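Local coordinates for ancylostoma secreted protein 2 (PDB 4NUI) that is of unknown function but, as a secreted hookworm protein of the CAP family, binds divalent metals such as cobalt, copper and zinc, at residues C84-S89 against I101-D106; H148-V153 against A180-G185. One frame throughout, in Å; residues are numbered along the deposited sequence.

In the fold
Interaction 1 lies at the surface, its centre about 16 Å from the centre of the chain, and sets the loop after helix 71-81 against edge strand 98-104. Interaction 2 is buried, about 9 Å from that centre, and ties helix 147-152 to the loop after strand 171-178. The chemistry differs accordingly: 84-89 and 101-106 meet through aliphatic, sulfur and aromatic groups without a hydrogen bond, whereas 148-153 and 180-185 meet through a short hydroxyl-to-amide bond. Although their centres are about 19 Å apart, the two converge on one cobalt ion, to which each contributes a histidine; His88 NE2 and His148 NE2 stand 4.1 Å apart.

Interaction 1. Residues C84-S89 against I101-D106; sequences CVFKHS and IFMSSD. With CO (cobalt (II) ion), chain B.
Phe86 lays its ring between two side chains of strand 98-104. Ile101 CD1 sits over one face, 3.8 Å from the Phe86 ring centroid, a CH-pi contact; over the opposite face Met103 SD lies 3.9 Å from the same centroid, a Met-aromatic contact. The backbone closes the rim, with Phe102 C 3.7 Å from Phe86 CE1. With CG trans to the backbone N (chi1 -177°), the Phe86 ring extends into this slot.

Ile101 CD1 also stands 4.2 Å from the His88 ring centroid and only 8° off the normal. The touching backbones run antiparallel, 173° apart, but without hydrogen bonds: the nearest CA pairs, Phe86-Met103 at 7.2 Å and His88-Ile101 at 6.9 Å, leave a gap that side chains fill, so the loop does not extend the sheet. It lies over the face bearing Ile101 and Met103; Phe102 points away, onto helix 111-123, and its backbone pairs with Val173 of strand 171-178.

His88 NE2 binds cobalt at 2.3 Å, while its ND1 hydrogen-bonds Glu99 OE1. This anion probably favours a proton on ND1 and raises the electron density at NE2. The methyl over one face and the carboxylate at ND1 probably restrict rotation of this metal ligand.

Interaction 2. Residues H148-V153 against A180-G185; sequences HYTQMV and AGNMMG. With CO (cobalt (II) ion), chain B.
Thr150 OG1 gives a 2.6 Å hydrogen bond to Asn182 OD1. Its contacts with the carbonyl oxygens of Gly147 and Val146 are weak, so the one hydroxyl proton serves mainly OD1. Thr150 belongs to helix 147-152 of the CAP fold, the short helix that carries one of the two metal-binding histidines. The angle at OD1 is the 120° expected of an sp2 oxygen, but the hydroxyl stands 31° out of the carbonyl plane. A chi1 of 61° sets OG1 between the backbone N and carbonyl carbon, where it can address both its own helix and the loop.

The other half of the Asn182 amide is also held, ND2 hydrogen-bonding to Gly147 O. The amide thus spans the first turn of the helix, OD1 at Thr150 and ND2 at Gly147 O, and its ND2 passes 4.0 Å from Gln151 CB. The end of the Gln151 side chain packs against Gly181.

Inside the helix, Met152 N donates to His148 O at 3.1 Å, and that oxygen also accepts from Asn100 ND2. The CB of His148 points away from 180-185, and NE2 of its ring binds cobalt. Glu125 orients the imidazole: OE2 takes ND1 while OE1 takes the backbone N of Tyr149, so one carboxylate fixes ring and helix together. Trp122 meets the His148 ring with planes nearly parallel. Together with His88, three waters complete the set of ligands given by the model, at 2.3 to 2.5 Å from the metal. His148 NE2 reaches the cobalt at 2.6 Å, and water 1 lies in the plane of the imidazole, at its edge.

Interaction 1. Residues C84-S89 against I101-D106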
loop_
_atom_site.group_PDB
_atom_site.type_symbol
_atom_site.label_atom_id
_atom_site.label_comp_id
_atom_site.label_asym_id
_atom_site.label_seq_id
_atom_site.Cartn_x
_atom_site.Cartn_y
_atom_site.Cartn_z
ATOM N N CYS A 84 -9.933 -10.616 14.172
ATOM C CA CYS A 84 -8.906 -10.540 15.201
ATOM C C CYS A 84 -8.004 -11.765 15.191
ATOM O O CYS A 84 -7.591 -12.259 16.243
ATOM C CB CYS A 84 -9.528 -10.319 16.587
ATOM S SG CYS A 84 -10.119 -8.616 16.800
ATOM N N VAL A 85 -7.704 -12.244 13.989
ATOM C CA VAL A 85 -6.702 -13.283 13.794
ATOM C C VAL A 85 -5.752 -12.792 12.721
ATOM O O VAL A 85 -6.174 -12.446 11.616
ATOM C CB VAL A 85 -7.332 -14.632 13.374
ATOM C CG1 VAL A 85 -6.252 -15.643 13.059
ATOM C CG2 VAL A 85 -8.239 -15.168 14.480
ATOM N N PHE A 86 -4.469 -12.726 13.052
ATOM C CA PHE A 86 -3.482 -12.195 12.118
ATOM C C PHE A 86 -3.205 -13.169 10.976
ATOM O O PHE A 86 -2.501 -14.169 11.148
ATOM C CB PHE A 86 -2.189 -11.847 12.855
ATOM C CG PHE A 86 -1.138 -11.234 11.985
ATOM C CD1 PHE A 86 -1.131 -9.873 11.734
ATOM C CD2 PHE A 86 -0.142 -12.018 11.421
ATOM C CE1 PHE A 86 -0.160 -9.311 10.936
ATOM C CE2 PHE A 86 0.833 -11.457 10.622
ATOM C CZ PHE A 86 0.821 -10.099 10.377
ATOM N N LYS A 87 -3.778 -12.886 9.813
ATOM C CA LYS A 87 -3.526 -13.702 8.630
ATOM C C LYS A 87 -4.106 -13.076 7.375
ATOM O O LYS A 87 -5.037 -12.271 7.432
ATOM C CB LYS A 87 -4.080 -15.118 8.807
ATOM C CG LYS A 87 -5.509 -15.310 8.341
ATOM C CD LYS A 87 -6.495 -14.987 9.427
ATOM C CE LYS A 87 -7.741 -15.886 9.343
ATOM N NZ LYS A 87 -8.862 -15.287 8.542
ATOM N N HIS A 88 -3.542 -13.450 6.233
ATOM C CA HIS A 88 -4.090 -13.020 4.965
ATOM C C HIS A 88 -5.429 -13.682 4.715
ATOM O O HIS A 88 -5.621 -14.859 5.019
ATOM C CB HIS A 88 -3.119 -13.330 3.830
ATOM C CG HIS A 88 -2.088 -12.267 3.626
ATOM N ND1 HIS A 88 -2.413 -10.985 3.231
ATOM C CD2 HIS A 88 -0.745 -12.286 3.782
ATOM C CE1 HIS A 88 -1.310 -10.266 3.138
ATOM N NE2 HIS A 88 -0.284 -11.031 3.465
ATOM N N SER A 89 -6.359 -12.910 4.170
ATOM C CA SER A 89 -7.618 -13.456 3.706
ATOM C C SER A 89 -7.377 -14.256 2.420
ATOM O O SER A 89 -6.361 -14.077 1.747
ATOM C CB SER A 89 -8.625 -12.334 3.461
ATOM O OG SER A 89 -8.124 -11.421 2.503
ATOM N N ILE A 101 -1.270 -6.797 5.632
ATOM C CA ILE A 101 -1.703 -6.888 7.024
ATOM C C ILE A 101 -0.580 -6.490 7.984
ATOM O O ILE A 101 0.603 -6.603 7.661
ATOM C CB ILE A 101 -2.229 -8.302 7.384
ATOM C CG1 ILE A 101 -1.116 -9.337 7.268
ATOM C CG2 ILE A 101 -3.407 -8.682 6.501
ATOM C CD1 ILE A 101 -1.575 -10.743 7.634
ATOM N N PHE A 102 -0.961 -6.022 9.168
ATOM C CA PHE A 102 -0.009 -5.541 10.168
ATOM C C PHE A 102 -0.612 -5.690 11.555
ATOM O O PHE A 102 -1.821 -5.572 11.721
ATOM C CB PHE A 102 0.311 -4.059 9.899
ATOM C CG PHE A 102 0.987 -3.348 11.048
ATOM C CD1 PHE A 102 2.376 -3.290 11.130
ATOM C CD2 PHE A 102 0.236 -2.708 12.019
ATOM C CE1 PHE A 102 2.999 -2.623 12.168
ATOM C CE2 PHE A 102 0.855 -2.045 13.075
ATOM C CZ PHE A 102 2.245 -2.008 13.146
ATOM N N MET A 103 0.218 -5.936 12.561
ATOM C CA MET A 103 -0.286 -5.956 13.934
ATOM C C MET A 103 0.682 -5.295 14.893
ATOM O O MET A 103 1.892 -5.221 14.632
ATOM C CB MET A 103 -0.592 -7.384 14.401
ATOM C CG MET A 103 0.592 -8.329 14.302
ATOM S SD MET A 103 0.291 -9.967 14.996
ATOM C CE MET A 103 0.092 -9.553 16.729
ATOM N N SER A 104 0.127 -4.798 15.994
ATOM C CA SER A 104 0.918 -4.280 17.103
ATOM C C SER A 104 0.385 -4.857 18.398
ATOM O O SER A 104 -0.809 -5.115 18.519
ATOM C CB SER A 104 0.843 -2.758 17.161
ATOM O OG SER A 104 1.293 -2.292 18.423
ATOM N N SER A 105 1.253 -5.043 19.384
ATOM C CA SER A 105 0.783 -5.517 20.685
ATOM C C SER A 105 0.020 -4.424 21.441
ATOM O O SER A 105 -0.653 -4.703 22.432
ATOM C CB SER A 105 1.954 -6.029 21.531
ATOM O OG SER A 105 2.950 -5.031 21.670
ATOM N N ASP A 106 0.129 -3.183 20.972
ATOM C CA ASP A 106 -0.567 -2.059 21.597
ATOM C C ASP A 106 -2.027 -2.025 21.133
ATOM O O ASP A 106 -2.386 -1.249 20.249
ATOM C CB ASP A 106 0.149 -0.753 21.239
ATOM C CG ASP A 106 -0.294 0.424 22.099
ATOM O OD1 ASP A 106 -1.179 0.252 22.955
ATOM O OD2 ASP A 106 0.247 1.532 21.900
HETATM CO CO CO B . 2.003 -10.606 3.271
HETATM O O HOH W 1 2.416 -10.874 5.477
HETATM O O HOH W 2 2.422 -12.771 2.459
HETATM O O HOH W 3 1.729 -10.146 0.872
#

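Interaction 2. Residues H148-V153 against A180-G185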
loop_
_atom_site.group_PDB
_atom_site.type_symbol
_atom_site.label_atom_id
_atom_site.label_comp_id
_atom_site.label_asym_id
_atom_site.label_seq_id
_atom_site.Cartn_x
_atom_site.Cartn_y
_atom_site.Cartn_z
ATOM N N HIS A 148 4.659 -6.478 0.641
ATOM C CA HIS A 148 3.859 -5.394 1.192
ATOM C C HIS A 148 4.278 -4.080 0.536
ATOM O O HIS A 148 3.427 -3.290 0.110
ATOM C CB HIS A 148 3.973 -5.328 2.718
ATOM C CG HIS A 148 3.619 -6.611 3.403
ATOM N ND1 HIS A 148 4.573 -7.493 3.867
ATOM C CD2 HIS A 148 2.420 -7.163 3.697
ATOM C CE1 HIS A 148 3.975 -8.533 4.421
ATOM N NE2 HIS A 148 2.669 -8.355 4.336
ATOM N N TYR A 149 5.587 -3.872 0.411
ATOM C CA TYR A 149 6.097 -2.727 -0.328
ATOM C C TYR A 149 5.614 -2.716 -1.775
ATOM O O TYR A 149 5.099 -1.707 -2.251
ATOM C CB TYR A 149 7.623 -2.674 -0.315
ATOM C CG TYR A 149 8.163 -1.731 -1.359
ATOM C CD1 TYR A 149 8.119 -0.356 -1.163
ATOM C CD2 TYR A 149 8.694 -2.210 -2.557
ATOM C CE1 TYR A 149 8.600 0.522 -2.122
ATOM C CE2 TYR A 149 9.180 -1.341 -3.518
ATOM C CZ TYR A 149 9.126 0.025 -3.293
ATOM O OH TYR A 149 9.595 0.902 -4.235
ATOM N N THR A 150 5.787 -3.825 -2.482
ATOM C CA THR A 150 5.456 -3.836 -3.908
ATOM C C THR A 150 3.971 -3.562 -4.147
ATOM O O THR A 150 3.603 -2.931 -5.136
ATOM C CB THR A 150 5.915 -5.139 -4.637
ATOM O OG1 THR A 150 5.262 -6.275 -4.067
ATOM C CG2 THR A 150 7.427 -5.315 -4.537
ATOM N N GLN A 151 3.116 -4.001 -3.229
ATOM C CA GLN A 151 1.701 -3.668 -3.340
ATOM C C GLN A 151 1.435 -2.176 -3.070
ATOM O O GLN A 151 0.603 -1.570 -3.749
ATOM C CB GLN A 151 0.842 -4.569 -2.439
ATOM C CG GLN A 151 -0.637 -4.198 -2.427
ATOM C CD GLN A 151 -1.302 -4.338 -3.793
ATOM O OE1 GLN A 151 -1.326 -3.398 -4.594
ATOM N NE2 GLN A 151 -1.857 -5.500 -4.054
ATOM N N MET A 152 2.126 -1.578 -2.095
ATOM C CA MET A 152 1.941 -0.148 -1.833
ATOM C C MET A 152 2.300 0.702 -3.040
ATOM O O MET A 152 1.674 1.732 -3.262
ATOM C CB MET A 152 2.769 0.352 -0.646
ATOM C CG MET A 152 2.391 -0.214 0.680
ATOM S SD MET A 152 3.220 0.623 2.042
ATOM C CE MET A 152 2.541 2.265 1.926
ATOM N N VAL A 153 3.310 0.290 -3.810
ATOM C CA VAL A 153 3.777 1.125 -4.926
ATOM C C VAL A 153 3.424 0.549 -6.307
ATOM O O VAL A 153 3.981 0.948 -7.328
ATOM C CB VAL A 153 5.293 1.485 -4.820
ATOM C CG1 VAL A 153 5.573 2.205 -3.501
ATOM C CG2 VAL A 153 6.187 0.235 -4.957
ATOM N N ALA A 180 -5.904 -5.604 -7.733
ATOM C CA ALA A 180 -4.803 -6.276 -7.063
ATOM C C ALA A 180 -3.456 -6.017 -7.722
ATOM O O ALA A 180 -3.338 -6.013 -8.949
ATOM C CB ALA A 180 -5.066 -7.777 -7.018
ATOM N N GLY A 181 -2.437 -5.815 -6.895
ATOM C CA GLY A 181 -1.077 -5.781 -7.394
ATOM C C GLY A 181 -0.449 -7.149 -7.210
ATOM O O GLY A 181 -1.152 -8.140 -6.996
ATOM N N ASN A 182 0.879 -7.191 -7.297
ATOM C CA ASN A 182 1.638 -8.405 -7.077
ATOM C C ASN A 182 1.203 -9.511 -8.016
ATOM O O ASN A 182 1.113 -10.679 -7.620
ATOM C CB ASN A 182 1.563 -8.841 -5.612
ATOM C CG ASN A 182 2.338 -7.904 -4.691
ATOM O OD1 ASN A 182 2.978 -6.960 -5.159
ATOM N ND2 ASN A 182 2.284 -8.154 -3.390
ATOM N N MET A 183 0.945 -9.129 -9.264
ATOM C CA MET A 183 0.668 -10.093 -10.330
ATOM C C MET A 183 1.980 -10.633 -10.889
ATOM O O MET A 183 2.812 -9.872 -11.368
ATOM C CB MET A 183 -0.163 -9.437 -11.436
ATOM C CG MET A 183 -1.443 -8.776 -10.930
ATOM S SD MET A 183 -2.524 -9.871 -9.977
ATOM C CE MET A 183 -2.828 -11.165 -11.177
ATOM N N MET A 184 2.163 -11.946 -10.816
ATOM C CA MET A 184 3.420 -12.562 -11.226
ATOM C C MET A 184 3.742 -12.213 -12.668
ATOM O O MET A 184 2.856 -12.225 -13.527
ATOM C CB MET A 184 3.338 -14.082 -11.079
ATOM C CG MET A 184 3.049 -14.543 -9.671
ATOM S SD MET A 184 4.348 -14.014 -8.540
ATOM C CE MET A 184 5.750 -14.829 -9.296
ATOM N N GLY A 185 5.009 -11.903 -12.927
ATOM C CA GLY A 185 5.473 -11.616 -14.272
ATOM C C GLY A 185 5.255 -10.194 -14.761
ATOM O O GLY A 185 5.770 -9.813 -15.810
HETATM CO CO CO B . 2.003 -10.606 3.271
HETATM O O HOH W 1 2.416 -10.874 5.477
HETATM O O HOH W 2 2.422 -12.771 2.459
HETATM O O HOH W 3 1.729 -10.146 0.872
#